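Local structure of GTN Reductase (Agrobacterium tumefaciens, 5N6G) at residues T25-S29 with A360-T364; Q63-D67 with K127-I131; I204-A208 with P247-V252. The protein binds FMN and, as an ene-reductase of the Old Yellow Enzyme family, probably reduces activated carbon-carbon double bonds with electrons from a nicotinamide cofactor. All coordinates share one frame; numbering follows the deposited sequence.

Contact 1 of 3, residues T25-S29 with A360-T364; sequences TRNRS and AEGYT. With FMN (flavin mononucleotide), chain B; 8OZ (2-Phenylacrylic acid), chain C.
Arg26 and Tyr363 come nearest along the two backbones, yet their CA atoms are 8.3 Å apart, and the gap between the loops is bridged by side chains. In 360-364 the chain folds back on itself: Ala360 O accepts from both Tyr363 N and Thr364 N, and Gly362 takes up a positive phi within this turn. The carbonyls of Glu361 and Gly362 are thereby offered to two arginines. Arg26 bends at chi2 and chi3, which swings its guanidinium round until NH2 donates to Gly362 O at 2.8 Å, with the acceptor in the guanidinium plane. A water joins Arg26 NH1 to Tyr363 O, while Arg26 NE is held by Phe355 O. The Tyr363 ring turns its edge to one face of this guanidinium, the planes 76° apart and CD1 3.8 Å from Arg26 NH1. The loop 25-29 follows the first strand of the TIM barrel, and its first residue belongs to the flavin site: Thr25 N donates to FMN N5 at 2.8 Å, and Thr25 OG1 to FMN O4 at 2.7 Å. Through Arg26, loop 360-364 meets the chain next to a residue that hydrogen-bonds the flavin. Arg28 meets the same tyrosine quite differently. Extended from CG to NE, it places Arg28 CD over the ring centre, 3.4 Å from the Tyr363 centroid in a CH-pi contact, and its guanidinium, 10° from parallel, is displaced toward Tyr363 CG and CB. Arg28 NH1 returns to a lone pair of Arg26 O at 3.2 Å, and NH2 bonds weakly to Glu361 O; Arg28 NE also donates to Gly359 O and NH2 to Thr354 O. Tyr363 OH is hydrogen-bonded to Asn38 ND2 of helix 36-43.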
loop_
_atom_site.group_PDB
_atom_site.type_symbol
_atom_site.label_atom_id
_atom_site.label_comp_id
_atom_site.label_asym_id
_atom_site.label_seq_id
_atom_site.Cartn_x
_atom_site.Cartn_y
_atom_site.Cartn_z
ATOM N N THR A 25 3.706 1.368 7.506
ATOM C CA THR A 25 4.980 0.760 7.908
ATOM C C THR A 25 5.405 1.248 9.285
ATOM O O THR A 25 5.513 2.457 9.536
ATOM C CB THR A 25 6.047 1.108 6.861
ATOM O OG1 THR A 25 5.705 0.466 5.630
ATOM C CG2 THR A 25 7.439 0.639 7.275
ATOM N N ARG A 26 5.643 0.302 10.200
ATOM C CA ARG A 26 6.054 0.643 11.552
ATOM C C ARG A 26 7.377 0.021 11.972
ATOM O O ARG A 26 7.878 0.371 13.036
ATOM C CB ARG A 26 4.967 0.232 12.574
ATOM C CG ARG A 26 3.515 0.626 12.188
ATOM C CD ARG A 26 3.307 2.125 12.042
ATOM N NE ARG A 26 3.749 2.838 13.239
ATOM C CZ ARG A 26 3.010 3.024 14.330
ATOM N NH1 ARG A 26 1.757 2.586 14.379
ATOM N NH2 ARG A 26 3.518 3.653 15.363
ATOM N N ASN A 27 7.954 -0.873 11.163
ATOM C CA ASN A 27 9.270 -1.491 11.415
ATOM C C ASN A 27 9.387 -2.125 12.800
ATOM O O ASN A 27 10.376 -1.933 13.528
ATOM C CB ASN A 27 10.386 -0.470 11.225
ATOM C CG ASN A 27 10.251 0.294 9.945
ATOM O OD1 ASN A 27 9.694 1.390 9.935
ATOM N ND2 ASN A 27 10.758 -0.270 8.854
ATOM N N ARG A 28 8.387 -2.923 13.146
ATOM C CA ARG A 28 8.347 -3.574 14.442
ATOM C C ARG A 28 8.217 -5.085 14.308
ATOM O O ARG A 28 7.653 -5.745 15.182
ATOM C CB ARG A 28 7.217 -2.985 15.271
ATOM C CG ARG A 28 7.641 -1.649 15.891
ATOM C CD ARG A 28 6.447 -0.965 16.410
ATOM N NE ARG A 28 6.643 0.175 17.306
ATOM C CZ ARG A 28 6.686 1.446 16.912
ATOM N NH1 ARG A 28 6.646 1.755 15.638
ATOM N NH2 ARG A 28 6.723 2.414 17.805
ATOM N N SER A 29 8.765 -5.655 13.229
ATOM C CA SER A 29 8.720 -7.098 12.987
ATOM C C SER A 29 10.109 -7.640 12.644
ATOM O O SER A 29 10.384 -7.994 11.494
ATOM C CB SER A 29 7.717 -7.415 11.877
ATOM O OG SER A 29 6.440 -6.879 12.195
ATOM N N ALA A 360 6.485 -0.976 22.151
ATOM C CA ALA A 360 5.076 -0.683 22.403
ATOM C C ALA A 360 4.820 0.812 22.465
ATOM O O ALA A 360 3.735 1.272 22.089
ATOM C CB ALA A 360 4.637 -1.325 23.713
ATOM N N GLU A 361 5.799 1.581 22.926
ATOM C CA GLU A 361 5.602 3.017 23.075
ATOM C C GLU A 361 5.351 3.661 21.714
ATOM O O GLU A 361 6.126 3.480 20.771
ATOM C CB GLU A 361 6.817 3.643 23.752
ATOM C CG GLU A 361 6.649 5.105 24.095
ATOM C CD GLU A 361 7.718 5.604 25.050
ATOM O OE1 GLU A 361 8.786 4.958 25.132
ATOM O OE2 GLU A 361 7.484 6.632 25.726
ATOM N N GLY A 362 4.253 4.404 21.610
ATOM C CA GLY A 362 3.850 4.974 20.331
ATOM C C GLY A 362 3.326 3.971 19.332
ATOM O O GLY A 362 3.298 4.255 18.125
ATOM N N TYR A 363 2.876 2.811 19.810
ATOM C CA TYR A 363 2.420 1.731 18.942
ATOM C C TYR A 363 1.133 1.140 19.503
ATOM O O TYR A 363 0.060 1.292 18.905
ATOM C CB TYR A 363 3.529 0.682 18.833
ATOM C CG TYR A 363 3.315 -0.442 17.858
ATOM C CD1 TYR A 363 3.063 -0.215 16.514
ATOM C CD2 TYR A 363 3.418 -1.757 18.278
ATOM C CE1 TYR A 363 2.890 -1.259 15.638
ATOM C CE2 TYR A 363 3.262 -2.806 17.411
ATOM C CZ TYR A 363 2.982 -2.562 16.087
ATOM O OH TYR A 363 2.834 -3.599 15.194
ATOM N N THR A 364 1.222 0.488 20.651
ATOM C CA THR A 364 0.056 -0.126 21.277
ATOM C C THR A 364 -0.424 0.615 22.521
ATOM O O THR A 364 -1.381 0.163 23.176
ATOM C CB THR A 364 0.367 -1.573 21.648
ATOM O OG1 THR A 364 1.616 -1.602 22.344
ATOM C CG2 THR A 364 0.468 -2.463 20.422
HETATM N N1 FMN B . 1.722 4.060 2.494
HETATM C C2 FMN B . 1.710 2.813 1.921
HETATM O O2 FMN B . 1.150 2.599 0.822
HETATM N N3 FMN B . 2.301 1.758 2.581
HETATM C C4 FMN B . 2.970 1.831 3.789
HETATM O O4 FMN B . 3.424 0.817 4.318
HETATM C C4A FMN B . 3.006 3.155 4.371
HETATM N N5 FMN B . 3.591 3.304 5.533
HETATM C C5A FMN B . 3.479 4.536 6.153
HETATM C C6 FMN B . 3.994 4.679 7.436
HETATM C C7 FMN B . 3.809 5.855 8.150
HETATM C C7M FMN B . 4.359 5.950 9.552
HETATM C C8 FMN B . 3.106 6.919 7.575
HETATM C C8M FMN B . 2.833 8.182 8.344
HETATM C C9 FMN B . 2.607 6.792 6.281
HETATM C C9A FMN B . 2.783 5.603 5.573
HETATM N N10 FMN B . 2.192 5.403 4.307
HETATM C C10 FMN B . 2.310 4.201 3.666
HETATM C "C1'" FMN B . 1.297 6.445 3.782
HETATM C "C2'" FMN B . -0.070 6.373 4.450
HETATM O "O2'" FMN B . -0.739 5.155 4.103
HETATM C "C3'" FMN B . -0.977 7.551 4.091
HETATM O "O3'" FMN B . -1.109 7.638 2.674
HETATM C "C4'" FMN B . -0.471 8.894 4.612
HETATM O "O4'" FMN B . -0.195 8.810 6.012
HETATM C "C5'" FMN B . -1.437 10.027 4.316
HETATM O "O5'" FMN B . -2.693 9.806 4.988
HETATM P P FMN B . -3.165 10.582 6.334
HETATM O O1P FMN B . -3.244 12.044 5.951
HETATM O O2P FMN B . -2.059 10.340 7.348
HETATM O O3P FMN B . -4.467 9.961 6.684
HETATM C C4 8OZ C . 7.056 5.299 5.361
HETATM C C5 8OZ C . 8.237 4.691 5.718
HETATM C C6 8OZ C . 8.672 3.585 5.023
HETATM C C7 8OZ C . 7.919 3.073 3.983
HETATM C C8 8OZ C . 5.200 3.938 1.566
HETATM C C 8OZ C . 5.682 1.735 2.534
HETATM O O 8OZ C . 4.376 3.495 0.802
HETATM C C1 8OZ C . 5.849 3.049 2.584
HETATM C C2 8OZ C . 6.715 3.667 3.626
HETATM C C3 8OZ C . 6.296 4.799 4.319
HETATM O O1 8OZ C . 5.584 5.191 1.535
HETATM O O HOH W 1 0.244 3.121 16.757
#

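Contact 2 of 3, residues Q63-D67 with K127-I131; sequences QGYAD and KTYII. With 8OZ (2-Phenylacrylic acid), chain C.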
loop_
_atom_site.group_PDB
_atom_site.type_symbol
_atom_site.label_atom_id
_atom_site.label_comp_id
_atom_site.label_asym_id
_atom_site.label_seq_id
_atom_site.Cartn_x
_atom_site.Cartn_y
_atom_site.Cartn_z
ATOM N N GLN A 63 12.177 -6.422 -0.182
ATOM C CA GLN A 63 12.385 -5.675 1.060
ATOM C C GLN A 63 13.259 -4.453 0.828
ATOM O O GLN A 63 14.315 -4.550 0.201
ATOM C CB GLN A 63 13.088 -6.525 2.121
ATOM C CG GLN A 63 12.220 -7.576 2.750
ATOM C CD GLN A 63 11.403 -7.064 3.914
ATOM O OE1 GLN A 63 11.193 -5.853 4.089
ATOM N NE2 GLN A 63 10.889 -8.008 4.708
ATOM N N GLY A 64 12.874 -3.337 1.447
ATOM C CA GLY A 64 13.665 -2.122 1.397
ATOM C C GLY A 64 13.997 -1.484 2.726
ATOM O O GLY A 64 14.796 -0.545 2.764
ATOM N N TYR A 65 13.393 -1.981 3.820
ATOM C CA TYR A 65 13.598 -1.444 5.165
ATOM C C TYR A 65 13.718 -2.605 6.134
ATOM O O TYR A 65 13.147 -3.677 5.925
ATOM C CB TYR A 65 12.439 -0.535 5.631
ATOM C CG TYR A 65 12.102 0.529 4.623
ATOM C CD1 TYR A 65 11.284 0.243 3.558
ATOM C CD2 TYR A 65 12.667 1.788 4.684
ATOM C CE1 TYR A 65 10.983 1.172 2.616
ATOM C CE2 TYR A 65 12.380 2.732 3.720
ATOM C CZ TYR A 65 11.526 2.416 2.696
ATOM O OH TYR A 65 11.228 3.341 1.716
ATOM N N ALA A 66 14.412 -2.347 7.241
ATOM C CA ALA A 66 14.595 -3.374 8.251
ATOM C C ALA A 66 13.342 -3.575 9.102
ATOM O O ALA A 66 12.523 -2.669 9.298
ATOM C CB ALA A 66 15.758 -3.013 9.170
ATOM N N ASP A 67 13.210 -4.798 9.617
ATOM C CA ASP A 67 12.191 -5.171 10.594
ATOM C C ASP A 67 10.777 -5.003 10.042
ATOM O O ASP A 67 9.851 -4.660 10.783
ATOM C CB ASP A 67 12.372 -4.385 11.904
ATOM C CG ASP A 67 13.662 -4.765 12.642
ATOM O OD1 ASP A 67 14.290 -5.784 12.310
ATOM O OD2 ASP A 67 14.069 -4.023 13.548
ATOM N N LYS A 127 16.517 7.319 1.342
ATOM C CA LYS A 127 17.173 6.765 2.510
ATOM C C LYS A 127 16.365 5.600 3.034
ATOM O O LYS A 127 15.149 5.547 2.871
ATOM C CB LYS A 127 17.346 7.814 3.621
ATOM C CG LYS A 127 18.462 8.796 3.345
ATOM C CD LYS A 127 18.545 9.869 4.427
ATOM C CE LYS A 127 19.710 10.819 4.180
ATOM N NZ LYS A 127 21.012 10.100 4.173
ATOM N N THR A 128 17.058 4.669 3.680
ATOM C CA THR A 128 16.381 3.514 4.229
ATOM C C THR A 128 16.929 3.190 5.610
ATOM O O THR A 128 17.823 3.863 6.127
ATOM C CB THR A 128 16.481 2.288 3.317
ATOM O OG1 THR A 128 15.786 1.229 3.961
ATOM C CG2 THR A 128 17.928 1.856 3.053
ATOM N N TYR A 129 16.363 2.147 6.213
ATOM C CA TYR A 129 16.692 1.729 7.572
ATOM C C TYR A 129 17.263 0.322 7.484
ATOM O O TYR A 129 16.595 -0.589 6.985
ATOM C CB TYR A 129 15.454 1.758 8.476
ATOM C CG TYR A 129 14.414 2.827 8.140
ATOM C CD1 TYR A 129 14.782 4.058 7.614
ATOM C CD2 TYR A 129 13.058 2.599 8.360
ATOM C CE1 TYR A 129 13.841 5.020 7.305
ATOM C CE2 TYR A 129 12.107 3.569 8.062
ATOM C CZ TYR A 129 12.512 4.774 7.533
ATOM O OH TYR A 129 11.590 5.745 7.230
ATOM N N ILE A 130 18.499 0.150 7.951
ATOM C CA ILE A 130 19.238 -1.108 7.822
ATOM C C ILE A 130 19.765 -1.579 9.173
ATOM O O ILE A 130 19.741 -0.850 10.167
ATOM C CB ILE A 130 20.402 -1.016 6.810
ATOM C CG1 ILE A 130 21.436 0.022 7.252
ATOM C CG2 ILE A 130 19.852 -0.692 5.421
ATOM C CD1 ILE A 130 22.776 -0.151 6.579
ATOM N N ILE A 131 20.235 -2.835 9.185
ATOM C CA ILE A 131 20.852 -3.455 10.359
ATOM C C ILE A 131 22.252 -3.931 9.988
ATOM O O ILE A 131 22.423 -4.701 9.037
ATOM C CB ILE A 131 20.005 -4.630 10.890
ATOM C CG1 ILE A 131 18.586 -4.159 11.252
ATOM C CG2 ILE A 131 20.693 -5.302 12.094
ATOM C CD1 ILE A 131 18.526 -3.027 12.289
HETATM C C4 8OZ C . 7.056 5.299 5.361
HETATM C C5 8OZ C . 8.237 4.691 5.718
HETATM C C6 8OZ C . 8.672 3.585 5.023
HETATM C C7 8OZ C . 7.919 3.073 3.983
HETATM C C8 8OZ C . 5.200 3.938 1.566
HETATM C C 8OZ C . 5.682 1.735 2.534
HETATM O O 8OZ C . 4.376 3.495 0.802
HETATM C C1 8OZ C . 5.849 3.049 2.584
HETATM C C2 8OZ C . 6.715 3.667 3.626
HETATM C C3 8OZ C . 6.296 4.799 4.319
HETATM O O1 8OZ C . 5.584 5.191 1.535
HETATM O O HOH W 2 12.649 5.691 1.595
#
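Tyr65 has its CG anti to its own carbonyl carbon (chi1 -51°), which lays the ring alongside Thr128 and Tyr129 of the strand, while Thr128 carries OG1 anti to its backbone N (chi1 180°), aimed at the loop. From there Thr128 OG1 appears to donate to Gly64 O, but the modelled separation is unusually short and the detail doubtful. The same oxygen lies obliquely to the Tyr65 ring, 3.3 Å from Tyr65 CD2. One residue along the strand, and two along the loop, Ala66 N donates to Tyr129 O at 2.8 Å from a position tilted out of the carbonyl plane. Tyr65 also meets Tyr129 edge-to-face, its CD2 above the middle of the Tyr129 ring and the centroids 5.1 Å apart; Tyr129 is modelled in two conformers, so the details of this stack are less certain. Both tyrosines line the pocket that holds 2-phenylacrylic acid: the C6-C7 edge of the ligand's phenyl faces one side of the Tyr65 ring, toward its rim, with Tyr65 CE1 3.9 Å from ligand C7. The hydroxyl of Tyr65 is fixed by Tyr183 OH and by a water that donates to Lys127 O. Farther along, Ala66 CB packs on Ile131 CG1 at 3.7 Å. The loop 63-67 joins barrel strand 50-57 to helix 74-89, and strand 127-131 backs it as one arm of an antiparallel hairpin with strand 137-141.

Contact 3 of 3, residues I204-A208 with P247-V252; sequences IENRA and PLYNYV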
loop_
_atom_site.group_PDB
_atom_site.type_symbol
_atom_site.label_atom_id
_atom_site.label_comp_id
_atom_site.label_asym_id
_atom_site.label_seq_id
_atom_site.Cartn_x
_atom_site.Cartn_y
_atom_site.Cartn_z
ATOM N N ILE A 204 2.793 4.820 -22.947
ATOM C CA ILE A 204 1.946 4.626 -21.775
ATOM C C ILE A 204 1.545 3.162 -21.643
ATOM O O ILE A 204 1.576 2.593 -20.548
ATOM C CB ILE A 204 0.714 5.545 -21.880
ATOM C CG1 ILE A 204 1.126 6.976 -21.551
ATOM C CG2 ILE A 204 -0.445 5.059 -21.008
ATOM C CD1 ILE A 204 0.067 8.009 -21.953
ATOM N N GLU A 205 1.139 2.537 -22.754
ATOM C CA GLU A 205 0.733 1.135 -22.724
ATOM C C GLU A 205 1.868 0.251 -22.241
ATOM O O GLU A 205 1.649 -0.703 -21.482
ATOM C CB GLU A 205 0.287 0.688 -24.121
ATOM C CG GLU A 205 -0.981 1.398 -24.668
ATOM C CD GLU A 205 -0.791 2.854 -25.188
ATOM O OE1 GLU A 205 0.346 3.381 -25.311
ATOM O OE2 GLU A 205 -1.828 3.485 -25.486
ATOM N N ASN A 206 3.086 0.530 -22.696
ATOM C CA ASN A 206 4.231 -0.272 -22.284
ATOM C C ASN A 206 4.569 -0.044 -20.823
ATOM O O ASN A 206 4.927 -0.993 -20.110
ATOM C CB ASN A 206 5.436 0.047 -23.157
ATOM C CG ASN A 206 5.356 -0.598 -24.522
ATOM O OD1 ASN A 206 4.366 -1.273 -24.855
ATOM N ND2 ASN A 206 6.404 -0.425 -25.310
ATOM N N ARG A 207 4.514 1.218 -20.363
ATOM C CA ARG A 207 4.832 1.501 -18.964
ATOM C C ARG A 207 3.791 0.938 -17.993
ATOM O O ARG A 207 4.138 0.618 -16.846
ATOM C CB ARG A 207 5.013 3.004 -18.765
ATOM C CG ARG A 207 6.317 3.494 -19.452
ATOM C CD ARG A 207 6.651 4.918 -19.096
ATOM N NE ARG A 207 5.914 5.881 -19.908
ATOM C CZ ARG A 207 5.288 6.953 -19.434
ATOM N NH1 ARG A 207 5.236 7.214 -18.134
ATOM N NH2 ARG A 207 4.721 7.794 -20.285
ATOM N N ALA A 208 2.534 0.806 -18.418
ATOM C CA ALA A 208 1.482 0.193 -17.616
ATOM C C ALA A 208 1.498 -1.331 -17.659
ATOM O O ALA A 208 0.777 -1.964 -16.886
ATOM C CB ALA A 208 0.125 0.691 -18.104
ATOM N N PRO A 247 -2.873 11.365 -18.668
ATOM C CA PRO A 247 -3.118 10.309 -19.670
ATOM C C PRO A 247 -2.638 8.952 -19.210
ATOM O O PRO A 247 -3.250 7.927 -19.551
ATOM C CB PRO A 247 -2.366 10.805 -20.920
ATOM C CG PRO A 247 -1.473 11.895 -20.447
ATOM C CD PRO A 247 -2.081 12.487 -19.210
ATOM N N LEU A 248 -1.548 8.931 -18.433
ATOM C CA LEU A 248 -0.982 7.694 -17.929
ATOM C C LEU A 248 -1.947 7.010 -16.988
ATOM O O LEU A 248 -2.287 5.826 -17.168
ATOM C CB LEU A 248 0.311 8.016 -17.188
ATOM C CG LEU A 248 1.077 6.885 -16.509
ATOM C CD1 LEU A 248 1.572 5.842 -17.508
ATOM C CD2 LEU A 248 2.217 7.501 -15.693
ATOM N N TYR A 249 -2.380 7.747 -15.966
ATOM C CA TYR A 249 -3.215 7.169 -14.923
ATOM C C TYR A 249 -4.653 6.961 -15.385
ATOM O O TYR A 249 -5.283 5.982 -14.978
ATOM C CB TYR A 249 -3.134 8.035 -13.669
ATOM C CG TYR A 249 -1.953 7.621 -12.840
ATOM C CD1 TYR A 249 -2.067 6.603 -11.890
ATOM C CD2 TYR A 249 -0.705 8.177 -13.062
ATOM C CE1 TYR A 249 -0.982 6.205 -11.145
ATOM C CE2 TYR A 249 0.390 7.771 -12.344
ATOM C CZ TYR A 249 0.252 6.788 -11.390
ATOM O OH TYR A 249 1.365 6.409 -10.698
ATOM N N ASN A 250 -5.175 7.817 -16.265
ATOM C CA ASN A 250 -6.483 7.533 -16.838
ATOM C C ASN A 250 -6.441 6.237 -17.624
ATOM O O ASN A 250 -7.367 5.436 -17.537
ATOM C CB ASN A 250 -6.960 8.693 -17.703
ATOM C CG ASN A 250 -7.552 9.855 -16.875
ATOM O OD1 ASN A 250 -7.285 9.999 -15.667
ATOM N ND2 ASN A 250 -8.345 10.688 -17.535
ATOM N N TYR A 251 -5.359 5.991 -18.367
ATOM C CA TYR A 251 -5.227 4.724 -19.083
ATOM C C TYR A 251 -5.193 3.557 -18.108
ATOM O O TYR A 251 -5.867 2.544 -18.317
ATOM C CB TYR A 251 -3.968 4.721 -19.954
ATOM C CG TYR A 251 -3.688 3.368 -20.573
ATOM C CD1 TYR A 251 -4.287 2.995 -21.760
ATOM C CD2 TYR A 251 -2.837 2.472 -19.957
ATOM C CE1 TYR A 251 -4.047 1.744 -22.310
ATOM C CE2 TYR A 251 -2.606 1.241 -20.478
ATOM C CZ TYR A 251 -3.204 0.876 -21.658
ATOM O OH TYR A 251 -2.978 -0.379 -22.220
ATOM N N VAL A 252 -4.397 3.676 -17.046
ATOM C CA VAL A 252 -4.274 2.592 -16.071
ATOM C C VAL A 252 -5.644 2.217 -15.526
ATOM O O VAL A 252 -6.019 1.037 -15.510
ATOM C CB VAL A 252 -3.307 2.985 -14.942
ATOM C CG1 VAL A 252 -3.441 2.048 -13.755
ATOM C CG2 VAL A 252 -1.873 2.955 -15.491
HETATM O O HOH W 3 -0.822 -1.825 -21.017
#
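Ile204 and Leu248 bring the two helices together where their CA atoms are 5.7 Å apart, the short axes passing at 9.9 Å and crossing at -60°. Ile204 works with two branches. Its CD1 rests on Pro247 CB at 3.8 Å, the two side chains meeting nearly at a right angle, whereas its CG2 runs past the base of Tyr251, 3.7 Å from Tyr251 CD2 and obliquely to the ring. Tyr251, whose CB already faces the other helix, reaches toward it with CG anti to the backbone N (chi1 172°). These segments are the first turn of helix 204-222 and the middle of helix 245-256, which follow the fourth and fifth strands of the TIM barrel; with strand 227-231 between them in sequence, they are successive outer helices of the barrel. Along the length of the Tyr251 ring, Ala208 CB meets its edge in plane, 3.7 Å from CE2, and the aliphatic part of Glu205 reaches its far end, with Glu205 CG 3.6 Å from Tyr251 OH. A water bound to that hydroxyl donates to Glu205 O, a water-mediated link in an interface with no direct hydrogen bond across it. Ala208 CB also touches Val252 CG2 at 4.0 Å. On another side of the interface Leu248 lays its methyls against Arg207, CD1 over a face of the guanidinium and CD2 3.9 Å from Arg207 NH1. The charged group is oriented by partners beyond both segments: NH1 binds Leu189 O and forms a salt bridge with Glu242, while NE donates to Gly202 O.

Contacts 1 and 2 adjoin, their centres about 15 Å apart, and are tied directly: Ser29 N lies 2.9 Å from Asp67 O and Asn27 ND2 3.0 Å from Ala66 O, both probable hydrogen bonds. Both reach 2-phenylacrylic acid, contact 1 through Thr25, which also binds the flavin, and contact 2 through Tyr65 and Tyr129. His178 and Asn181, which hydrogen-bond the ligand, come from neither. Contact 3 stands apart, its centre about 36 Å from that of contact 1 and on the opposite side of the chain's centre, and about 30 Å from that of contact 2. It joins outer barrel helices, whereas contacts 1 and 2 include residues of the ligand pocket.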